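Local coordinates for iron uptake protein A2 (Synechocystis sp., PDB 2VOZ), which binds ferric iron, probably as a periplasmic substrate-binding subunit of an ABC transporter that imports the metal, at residues Ser146-Leu151 and Arg257-Asn262; Arg229-Thr234 and Glu240-Val245; Gly80-Thr85 and Ala280-Leu285. One frame throughout, in Å; residues are numbered along the deposited sequence. Where two conformers were deposited one is given.

Contact 1 (Ser146-Leu151 and Arg257-Asn262); sequences STYEAL and RGTHVN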
loop_
_atom_site.group_PDB
_atom_site.type_symbol
_atom_site.label_atom_id
_atom_site.label_comp_id
_atom_site.label_asym_id
_atom_site.label_seq_id
_atom_site.Cartn_x
_atom_site.Cartn_y
_atom_site.Cartn_z
ATOM N N SER B 146 -7.560 -10.362 39.317
ATOM C CA SER B 146 -7.545 -11.829 39.267
ATOM C C SER B 146 -8.326 -12.341 38.062
ATOM O O SER B 146 -7.756 -12.889 37.132
ATOM C CB SER B 146 -8.123 -12.449 40.554
ATOM O OG SER B 146 -9.413 -11.965 40.874
ATOM N N THR B 147 -9.632 -12.131 38.092
ATOM C CA THR B 147 -10.541 -12.744 37.116
ATOM C C THR B 147 -11.463 -11.682 36.476
ATOM O O THR B 147 -11.632 -10.597 37.028
ATOM C CB THR B 147 -11.475 -13.779 37.794
ATOM O OG1 THR B 147 -12.315 -13.108 38.769
ATOM C CG2 THR B 147 -10.639 -14.910 38.468
ATOM N N TYR B 148 -12.074 -12.004 35.339
ATOM C CA TYR B 148 -13.137 -11.125 34.804
ATOM C C TYR B 148 -14.201 -10.957 35.852
ATOM O O TYR B 148 -14.742 -9.867 36.005
ATOM C CB TYR B 148 -13.816 -11.699 33.547
ATOM C CG TYR B 148 -12.823 -12.149 32.515
ATOM C CD1 TYR B 148 -12.179 -11.231 31.693
ATOM C CD2 TYR B 148 -12.519 -13.500 32.378
ATOM C CE1 TYR B 148 -11.212 -11.676 30.738
ATOM C CE2 TYR B 148 -11.566 -13.962 31.442
ATOM C CZ TYR B 148 -10.923 -13.051 30.638
ATOM O OH TYR B 148 -9.989 -13.524 29.740
ATOM N N GLU B 149 -14.499 -12.062 36.529
ATOM C CA GLU B 149 -15.625 -12.134 37.471
ATOM C C GLU B 149 -15.434 -11.109 38.608
ATOM O O GLU B 149 -16.388 -10.451 39.041
ATOM C CB GLU B 149 -15.744 -13.566 37.996
ATOM C CG GLU B 149 -16.325 -14.583 36.937
ATOM C CD GLU B 149 -15.282 -15.179 35.981
ATOM O OE1 GLU B 149 -14.163 -14.637 35.858
ATOM O OE2 GLU B 149 -15.588 -16.178 35.299
ATOM N N ALA B 150 -14.189 -10.916 39.037
ATOM C CA ALA B 150 -13.912 -10.023 40.186
ATOM C C ALA B 150 -14.020 -8.560 39.832
ATOM O O ALA B 150 -14.063 -7.710 40.708
ATOM C CB ALA B 150 -12.497 -10.301 40.747
ATOM N N LEU B 151 -14.032 -8.248 38.544
ATOM C CA LEU B 151 -14.207 -6.851 38.140
ATOM C C LEU B 151 -15.613 -6.296 38.433
ATOM O O LEU B 151 -15.855 -5.093 38.261
ATOM C CB LEU B 151 -13.862 -6.655 36.669
ATOM C CG LEU B 151 -12.397 -6.910 36.296
ATOM C CD1 LEU B 151 -12.202 -6.677 34.806
ATOM C CD2 LEU B 151 -11.367 -6.077 37.079
ATOM N N ARG B 257 -10.163 -21.243 35.509
ATOM C CA ARG B 257 -10.193 -22.058 34.289
ATOM C C ARG B 257 -9.094 -21.736 33.290
ATOM O O ARG B 257 -8.673 -22.606 32.540
ATOM C CB ARG B 257 -11.534 -21.865 33.579
ATOM C CG ARG B 257 -12.762 -22.349 34.386
ATOM C CD ARG B 257 -14.029 -21.965 33.627
ATOM N NE ARG B 257 -14.025 -22.538 32.279
ATOM C CZ ARG B 257 -14.493 -23.744 31.961
ATOM N NH1 ARG B 257 -14.408 -24.173 30.701
ATOM N NH2 ARG B 257 -15.018 -24.534 32.901
ATOM N N GLY B 258 -8.705 -20.469 33.224
ATOM C CA GLY B 258 -7.758 -20.019 32.189
ATOM C C GLY B 258 -8.300 -18.734 31.590
ATOM O O GLY B 258 -9.476 -18.402 31.742
ATOM N N THR B 259 -7.436 -18.031 30.864
ATOM C CA THR B 259 -7.823 -16.775 30.256
ATOM C C THR B 259 -8.825 -17.073 29.116
ATOM O O THR B 259 -8.716 -18.063 28.420
ATOM C CB THR B 259 -6.549 -16.149 29.641
ATOM O OG1 THR B 259 -5.580 -15.923 30.689
ATOM C CG2 THR B 259 -6.889 -14.836 28.901
ATOM N N HIS B 260 -9.728 -16.144 28.859
ATOM C CA HIS B 260 -10.670 -16.342 27.765
ATOM C C HIS B 260 -9.879 -16.258 26.454
ATOM O O HIS B 260 -9.166 -15.300 26.233
ATOM C CB HIS B 260 -11.721 -15.241 27.807
ATOM C CG HIS B 260 -12.597 -15.198 26.595
ATOM N ND1 HIS B 260 -13.650 -16.065 26.418
ATOM C CD2 HIS B 260 -12.595 -14.378 25.517
ATOM C CE1 HIS B 260 -14.253 -15.785 25.273
ATOM N NE2 HIS B 260 -13.633 -14.763 24.708
ATOM N N VAL B 261 -9.990 -17.283 25.626
ATOM C CA VAL B 261 -9.370 -17.213 24.296
ATOM C C VAL B 261 -10.462 -17.246 23.218
ATOM O O VAL B 261 -11.620 -17.675 23.469
ATOM C CB VAL B 261 -8.324 -18.306 24.073
ATOM C CG1 VAL B 261 -7.116 -18.087 25.013
ATOM C CG2 VAL B 261 -8.967 -19.702 24.240
ATOM N N ASN B 262 -10.127 -16.728 22.047
ATOM C CA ASN B 262 -11.022 -16.775 20.918
ATOM C C ASN B 262 -10.138 -17.008 19.695
ATOM O O ASN B 262 -8.919 -16.923 19.800
ATOM C CB ASN B 262 -11.786 -15.447 20.816
ATOM C CG ASN B 262 -13.102 -15.597 20.110
ATOM O OD1 ASN B 262 -13.260 -16.457 19.227
ATOM N ND2 ASN B 262 -14.064 -14.738 20.473
#
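The phenol of Y148 reaches out of its loop to the backbone of H260, whose amide N donates to Y148 OH at 2.8 Å. This N-H arrives at the edge of the tyrosine ring, in its plane, and the N-H...O angle is 156°. The hydroxyl is gripped twice, since it also bonds the carbonyl O of R131; because that oxygen can only accept, the phenol proton should point there. Tyrosine alone among the standard residues carries a hydroxyl at the end of a long rigid ring, which suits a buried reach from the loop to the backbone leading into strand 261-268.

Y148 CG lies anti to its carbonyl carbon (chi1 -49°), and this sends the ring across to the other segment. Carbon atoms fill in around the oxygen: H260 CB stands 3.1 Å from Y148 OH, and T259 CG2 touches the same OH at 3.5 Å. H260 begins toward the tyrosine, but with CG anti to the backbone N (chi1 170°) its imidazole turns off, and the two side chains cross at roughly a right angle.

T259 OG1 bonds P250 O. The contact ties the loop after strand 124-136 to the start of strand 261-268, that strand's antiparallel neighbour; R131 of strand 124-136 also shares a backbone bond with H260. R177 of helix 168-181 packs on Y148, S176 of that helix and L329 of helix 327-331 on H260.

Contact 2 (Arg229-Thr234 and Glu240-Val245); sequences RLQKST and EVVEKV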
loop_
_atom_site.group_PDB
_atom_site.type_symbol
_atom_site.label_atom_id
_atom_site.label_comp_id
_atom_site.label_asym_id
_atom_site.label_seq_id
_atom_site.Cartn_x
_atom_site.Cartn_y
_atom_site.Cartn_z
ATOM N N ARG B 229 0.832 -4.367 19.278
ATOM C CA ARG B 229 0.978 -3.309 18.257
ATOM C C ARG B 229 1.621 -2.089 18.836
ATOM O O ARG B 229 2.509 -1.534 18.234
ATOM C CB ARG B 229 -0.364 -2.843 17.695
ATOM C CG ARG B 229 -0.997 -3.843 16.841
ATOM C CD ARG B 229 -2.299 -3.295 16.270
ATOM N NE ARG B 229 -3.068 -4.404 15.729
ATOM C CZ ARG B 229 -4.312 -4.288 15.278
ATOM N NH1 ARG B 229 -4.930 -5.369 14.834
ATOM N NH2 ARG B 229 -4.917 -3.092 15.249
ATOM N N LEU B 230 1.131 -1.664 20.001
ATOM C CA LEU B 230 1.641 -0.452 20.655
ATOM C C LEU B 230 3.129 -0.627 21.012
ATOM O O LEU B 230 3.918 0.276 20.746
ATOM C CB LEU B 230 0.831 -0.127 21.914
ATOM C CG LEU B 230 -0.606 0.320 21.611
ATOM C CD1 LEU B 230 -1.372 0.503 22.952
ATOM C CD2 LEU B 230 -0.607 1.623 20.815
ATOM N N GLN B 231 3.510 -1.815 21.512
ATOM C CA GLN B 231 4.904 -2.090 21.882
ATOM C C GLN B 231 5.820 -1.967 20.651
ATOM O O GLN B 231 6.960 -1.474 20.731
ATOM C CB GLN B 231 5.018 -3.481 22.497
ATOM C CG GLN B 231 4.430 -3.590 23.913
ATOM C CD GLN B 231 4.700 -4.952 24.481
ATOM O OE1 GLN B 231 3.892 -5.876 24.313
ATOM N NE2 GLN B 231 5.860 -5.104 25.135
ATOM N N LYS B 232 5.313 -2.415 19.508
ATOM C CA LYS B 232 6.108 -2.437 18.289
ATOM C C LYS B 232 6.140 -1.061 17.573
ATOM O O LYS B 232 6.989 -0.805 16.672
ATOM C CB LYS B 232 5.564 -3.517 17.379
ATOM C CG LYS B 232 5.960 -4.909 17.839
ATOM C CD LYS B 232 5.396 -5.923 16.862
ATOM C CE LYS B 232 5.823 -7.332 17.236
ATOM N NZ LYS B 232 5.418 -8.237 16.142
ATOM N N SER B 233 5.235 -0.182 17.969
ATOM C CA SER B 233 5.100 1.108 17.271
ATOM C C SER B 233 6.341 1.975 17.423
ATOM O O SER B 233 6.925 2.032 18.491
ATOM C CB SER B 233 3.894 1.871 17.824
ATOM O OG SER B 233 3.804 3.155 17.220
ATOM N N THR B 234 6.713 2.684 16.356
ATOM C CA THR B 234 7.782 3.671 16.413
ATOM C C THR B 234 7.318 5.034 16.925
ATOM O O THR B 234 8.136 5.972 17.096
ATOM C CB THR B 234 8.396 3.882 15.009
ATOM O OG1 THR B 234 7.366 4.324 14.104
ATOM C CG2 THR B 234 8.993 2.577 14.505
ATOM N N GLU B 240 4.510 5.716 25.087
ATOM C CA GLU B 240 4.053 6.293 26.351
ATOM C C GLU B 240 2.927 5.472 26.938
ATOM O O GLU B 240 2.845 5.282 28.147
ATOM C CB GLU B 240 3.592 7.739 26.226
ATOM C CG GLU B 240 3.444 8.304 27.627
ATOM C CD GLU B 240 3.155 9.787 27.637
ATOM O OE1 GLU B 240 2.018 10.140 28.002
ATOM O OE2 GLU B 240 4.069 10.566 27.266
ATOM N N VAL B 241 2.017 5.017 26.066
ATOM C CA VAL B 241 0.912 4.175 26.519
ATOM C C VAL B 241 1.447 2.869 27.142
ATOM O O VAL B 241 0.968 2.442 28.188
ATOM C CB VAL B 241 -0.044 3.840 25.362
ATOM C CG1 VAL B 241 -1.154 2.885 25.829
ATOM C CG2 VAL B 241 -0.646 5.131 24.756
ATOM N N VAL B 242 2.430 2.244 26.482
ATOM C CA VAL B 242 2.938 0.970 27.012
ATOM C C VAL B 242 3.750 1.228 28.303
ATOM O O VAL B 242 3.809 0.355 29.161
ATOM C CB VAL B 242 3.671 0.118 25.976
ATOM C CG1 VAL B 242 2.741 -0.193 24.800
ATOM C CG2 VAL B 242 4.942 0.801 25.503
ATOM N N GLU B 243 4.257 2.445 28.480
ATOM C CA GLU B 243 4.946 2.787 29.735
ATOM C C GLU B 243 3.979 2.960 30.859
ATOM O O GLU B 243 4.349 2.802 32.008
ATOM C CB GLU B 243 5.778 4.056 29.573
ATOM C CG GLU B 243 7.156 3.686 29.017
ATOM C CD GLU B 243 7.779 4.773 28.166
ATOM O OE1 GLU B 243 7.302 5.942 28.224
ATOM O OE2 GLU B 243 8.748 4.440 27.424
ATOM N N LYS B 244 2.752 3.321 30.532
ATOM C CA LYS B 244 1.757 3.707 31.535
ATOM C C LYS B 244 0.768 2.607 31.871
ATOM O O LYS B 244 0.105 2.646 32.908
ATOM C CB LYS B 244 1.010 4.956 31.091
ATOM C CG LYS B 244 1.881 6.205 31.227
ATOM C CD LYS B 244 1.105 7.461 30.879
ATOM C CE LYS B 244 1.975 8.693 31.134
ATOM N NZ LYS B 244 2.113 8.875 32.609
ATOM N N VAL B 245 0.681 1.630 30.983
ATOM C CA VAL B 245 -0.357 0.583 31.071
ATOM C C VAL B 245 0.319 -0.761 30.932
ATOM O O VAL B 245 1.231 -0.893 30.109
ATOM C CB VAL B 245 -1.393 0.777 29.918
ATOM C CG1 VAL B 245 -2.450 -0.334 29.972
ATOM C CG2 VAL B 245 -2.040 2.180 29.983
#
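The one flat group among the touching side chains is the amide of Q231, and neither its faces nor its edges meet the segment 240-245. Contact is made lower down, where the methylene CG of Q231 lies 3.9 Å from V242 CG1. The chain is extended beyond CG (chi2 -175°), carrying the amide past the valine to H316, whose NE2 is hydrogen-bonded to Q231 OE1. Glutamine suits this partly exposed position, its aliphatic stem packing while its polar end bonds elsewhere.

The rest is van der Waals contact, mostly between apolar side chains. V242 CG1 points between L230 and Q231, near L230 CB and 3.7 Å from the backbone N of Q231. V242 was modelled in two conformers, and all its CG1 distances hold for one of them. Firmer is the pair deeper in, where L230 CD1 meets V241 CG1 at 3.7 Å, the side chains crossing at a slant. V241 holds CG1 anti to its backbone N (chi1 177°), which turns this methyl to the leucine. Compact valines are consistent with the close approach, the CA atoms of Q231 and V242 being 6.3 Å apart.

I209 and R210 of helix 205-213 close over V241, and R210 also touches L230. Two consecutive helices, 224-232 and 236-244, are thus packed together across a short connection. The first helix carries the iron-binding Y225 and Y226 at its start, in keeping with the two-lobed ferric-binding proteins.

Contact 3 (Gly80-Thr85 and Ala280-Leu285); sequences GDILFT and AFLEYL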
loop_
_atom_site.group_PDB
_atom_site.type_symbol
_atom_site.label_atom_id
_atom_site.label_comp_id
_atom_site.label_asym_id
_atom_site.label_seq_id
_atom_site.Cartn_x
_atom_site.Cartn_y
_atom_site.Cartn_z
ATOM N N GLY B 80 -17.703 -19.903 -3.578
ATOM C CA GLY B 80 -16.785 -19.809 -2.433
ATOM C C GLY B 80 -16.357 -21.196 -2.037
ATOM O O GLY B 80 -17.187 -22.112 -1.991
ATOM N N ASP B 81 -15.057 -21.364 -1.763
ATOM C CA ASP B 81 -14.539 -22.615 -1.233
ATOM C C ASP B 81 -14.407 -22.568 0.288
ATOM O O ASP B 81 -14.787 -23.502 0.983
ATOM C CB ASP B 81 -13.185 -22.930 -1.864
ATOM C CG ASP B 81 -13.332 -23.382 -3.319
ATOM O OD1 ASP B 81 -14.107 -24.338 -3.512
ATOM O OD2 ASP B 81 -12.709 -22.786 -4.244
ATOM N N ILE B 82 -13.834 -21.472 0.771
ATOM C CA ILE B 82 -13.544 -21.328 2.190
ATOM C C ILE B 82 -14.005 -19.949 2.634
ATOM O O ILE B 82 -13.794 -18.955 1.924
ATOM C CB ILE B 82 -12.005 -21.356 2.465
ATOM C CG1 ILE B 82 -11.315 -22.652 2.023
ATOM C CG2 ILE B 82 -11.697 -21.037 3.960
ATOM C CD1 ILE B 82 -11.503 -23.782 2.934
ATOM N N LEU B 83 -14.616 -19.881 3.818
ATOM C CA LEU B 83 -14.787 -18.605 4.494
ATOM C C LEU B 83 -13.871 -18.614 5.701
ATOM O O LEU B 83 -13.930 -19.514 6.555
ATOM C CB LEU B 83 -16.230 -18.412 4.953
ATOM C CG LEU B 83 -16.548 -17.202 5.823
ATOM C CD1 LEU B 83 -16.324 -15.887 5.016
ATOM C CD2 LEU B 83 -18.012 -17.305 6.310
ATOM N N PHE B 84 -13.029 -17.612 5.726
ATOM C CA PHE B 84 -12.125 -17.380 6.841
ATOM C C PHE B 84 -12.578 -16.108 7.531
ATOM O O PHE B 84 -12.716 -15.043 6.887
ATOM C CB PHE B 84 -10.683 -17.196 6.360
ATOM C CG PHE B 84 -9.719 -17.125 7.504
ATOM C CD1 PHE B 84 -9.642 -15.967 8.300
ATOM C CD2 PHE B 84 -8.993 -18.238 7.855
ATOM C CE1 PHE B 84 -8.799 -15.943 9.423
ATOM C CE2 PHE B 84 -8.139 -18.231 8.984
ATOM C CZ PHE B 84 -8.036 -17.091 9.745
ATOM N N THR B 85 -12.783 -16.159 8.850
ATOM C CA THR B 85 -13.173 -14.956 9.549
ATOM C C THR B 85 -12.651 -14.943 10.990
ATOM O O THR B 85 -11.934 -15.867 11.417
ATOM C CB THR B 85 -14.713 -14.724 9.441
ATOM O OG1 THR B 85 -15.028 -13.376 9.796
ATOM C CG2 THR B 85 -15.476 -15.671 10.292
ATOM N N ALA B 280 -7.433 -29.301 1.543
ATOM C CA ALA B 280 -5.968 -29.246 1.478
ATOM C C ALA B 280 -5.441 -27.893 1.992
ATOM O O ALA B 280 -4.406 -27.823 2.660
ATOM C CB ALA B 280 -5.493 -29.501 0.040
ATOM N N PHE B 281 -6.180 -26.842 1.674
ATOM C CA PHE B 281 -5.827 -25.518 2.110
ATOM C C PHE B 281 -5.932 -25.437 3.634
ATOM O O PHE B 281 -5.007 -24.936 4.272
ATOM C CB PHE B 281 -6.704 -24.451 1.465
ATOM C CG PHE B 281 -6.354 -23.074 1.917
ATOM C CD1 PHE B 281 -5.197 -22.455 1.437
ATOM C CD2 PHE B 281 -7.150 -22.410 2.837
ATOM C CE1 PHE B 281 -4.856 -21.180 1.829
ATOM C CE2 PHE B 281 -6.792 -21.101 3.249
ATOM C CZ PHE B 281 -5.649 -20.520 2.757
ATOM N N LEU B 282 -7.027 -25.924 4.226
ATOM C CA LEU B 282 -7.151 -25.923 5.708
ATOM C C LEU B 282 -6.013 -26.691 6.340
ATOM O O LEU B 282 -5.408 -26.237 7.312
ATOM C CB LEU B 282 -8.496 -26.506 6.190
ATOM C CG LEU B 282 -9.758 -25.727 5.781
ATOM C CD1 LEU B 282 -10.920 -26.506 6.345
ATOM C CD2 LEU B 282 -9.703 -24.272 6.301
ATOM N N GLU B 283 -5.661 -27.829 5.754
ATOM C CA GLU B 283 -4.503 -28.608 6.255
ATOM C C GLU B 283 -3.207 -27.818 6.192
ATOM O O GLU B 283 -2.369 -27.865 7.128
ATOM C CB GLU B 283 -4.361 -29.957 5.515
ATOM C CG GLU B 283 -5.568 -30.848 5.841
ATOM C CD GLU B 283 -5.672 -32.139 5.023
ATOM O OE1 GLU B 283 -4.935 -32.315 4.014
ATOM O OE2 GLU B 283 -6.531 -32.970 5.413
ATOM N N TYR B 284 -3.022 -27.113 5.081
ATOM C CA TYR B 284 -1.858 -26.273 4.916
ATOM C C TYR B 284 -1.804 -25.164 5.978
ATOM O O TYR B 284 -0.759 -24.943 6.573
ATOM C CB TYR B 284 -1.828 -25.692 3.501
ATOM C CG TYR B 284 -0.808 -24.589 3.335
ATOM C CD1 TYR B 284 0.568 -24.877 3.284
ATOM C CD2 TYR B 284 -1.238 -23.252 3.200
ATOM C CE1 TYR B 284 1.498 -23.858 3.138
ATOM C CE2 TYR B 284 -0.298 -22.213 3.045
ATOM C CZ TYR B 284 1.055 -22.539 2.994
ATOM O OH TYR B 284 1.957 -21.481 2.834
ATOM N N LEU B 285 -2.920 -24.473 6.218
ATOM C CA LEU B 285 -2.938 -23.424 7.221
ATOM C C LEU B 285 -2.595 -23.956 8.615
ATOM O O LEU B 285 -2.181 -23.180 9.480
ATOM C CB LEU B 285 -4.334 -22.806 7.268
ATOM C CG LEU B 285 -4.736 -21.758 6.242
ATOM C CD1 LEU B 285 -6.004 -21.100 6.756
ATOM C CD2 LEU B 285 -3.652 -20.700 6.045
#
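I82 is the main bump, its CD1 methyl lodging against the branch of L282, 3.8 Å from L282 CD2 and 3.9 Å from L282 CG. CG1 anti to the carbonyl carbon (chi1 -60°) swings the ethyl arm toward the helix, bringing I82 CG1 within 4.3 Å of F281 CD2, and one isoleucine thus serves two successive helix residues. L282 leaves its backbone to one side of the strand, yet its CD2 branch reaches I82, the two chains sliding past each other in opposite directions. Two residues on, F84 CE2 rests 4.2 Å from L285 CD1, an oblique approach. F281 and L285 are one helical turn apart, while I82 and F84 project from the same strand face; large apolar residues suit the 10.9 Å between segment axes, inclined at 31°.

The rings are held by further aromatics: F281 meets F54 edge-to-face, and F84 meets F294 with planes nearly perpendicular. A helix laid on a mixed sheet in this way is the build of an alpha/beta lobe of a periplasmic binding protein. Strand 82-86 runs between strand 35-40, parallel, and strand 261-268, antiparallel; helix 275-285 packs over one face, whereas L83 packs on L67 and I71 of helix 64-74.

The contacts are nested along the chain: contact 2 lies inside the loop closed by contact 1, which lies inside that closed by contact 3. None touches another. Contacts 1 and 3 sit on opposite sides of the chain's centre, their centres 30 Å apart, but strands 261-268 and 82-86 are neighbours in one sheet and connect them. Contact 2 is farther from contact 3 (34 Å between centres) than from contact 1 (23 Å). Each lies near different ligands of the iron site, empty of metal in this apo form: side chain to side chain, H260 is about 7 Å from Y169, L230 about 6 Å from Y226 on its own helix, and F84 about 8 Å from both H43 and Y44.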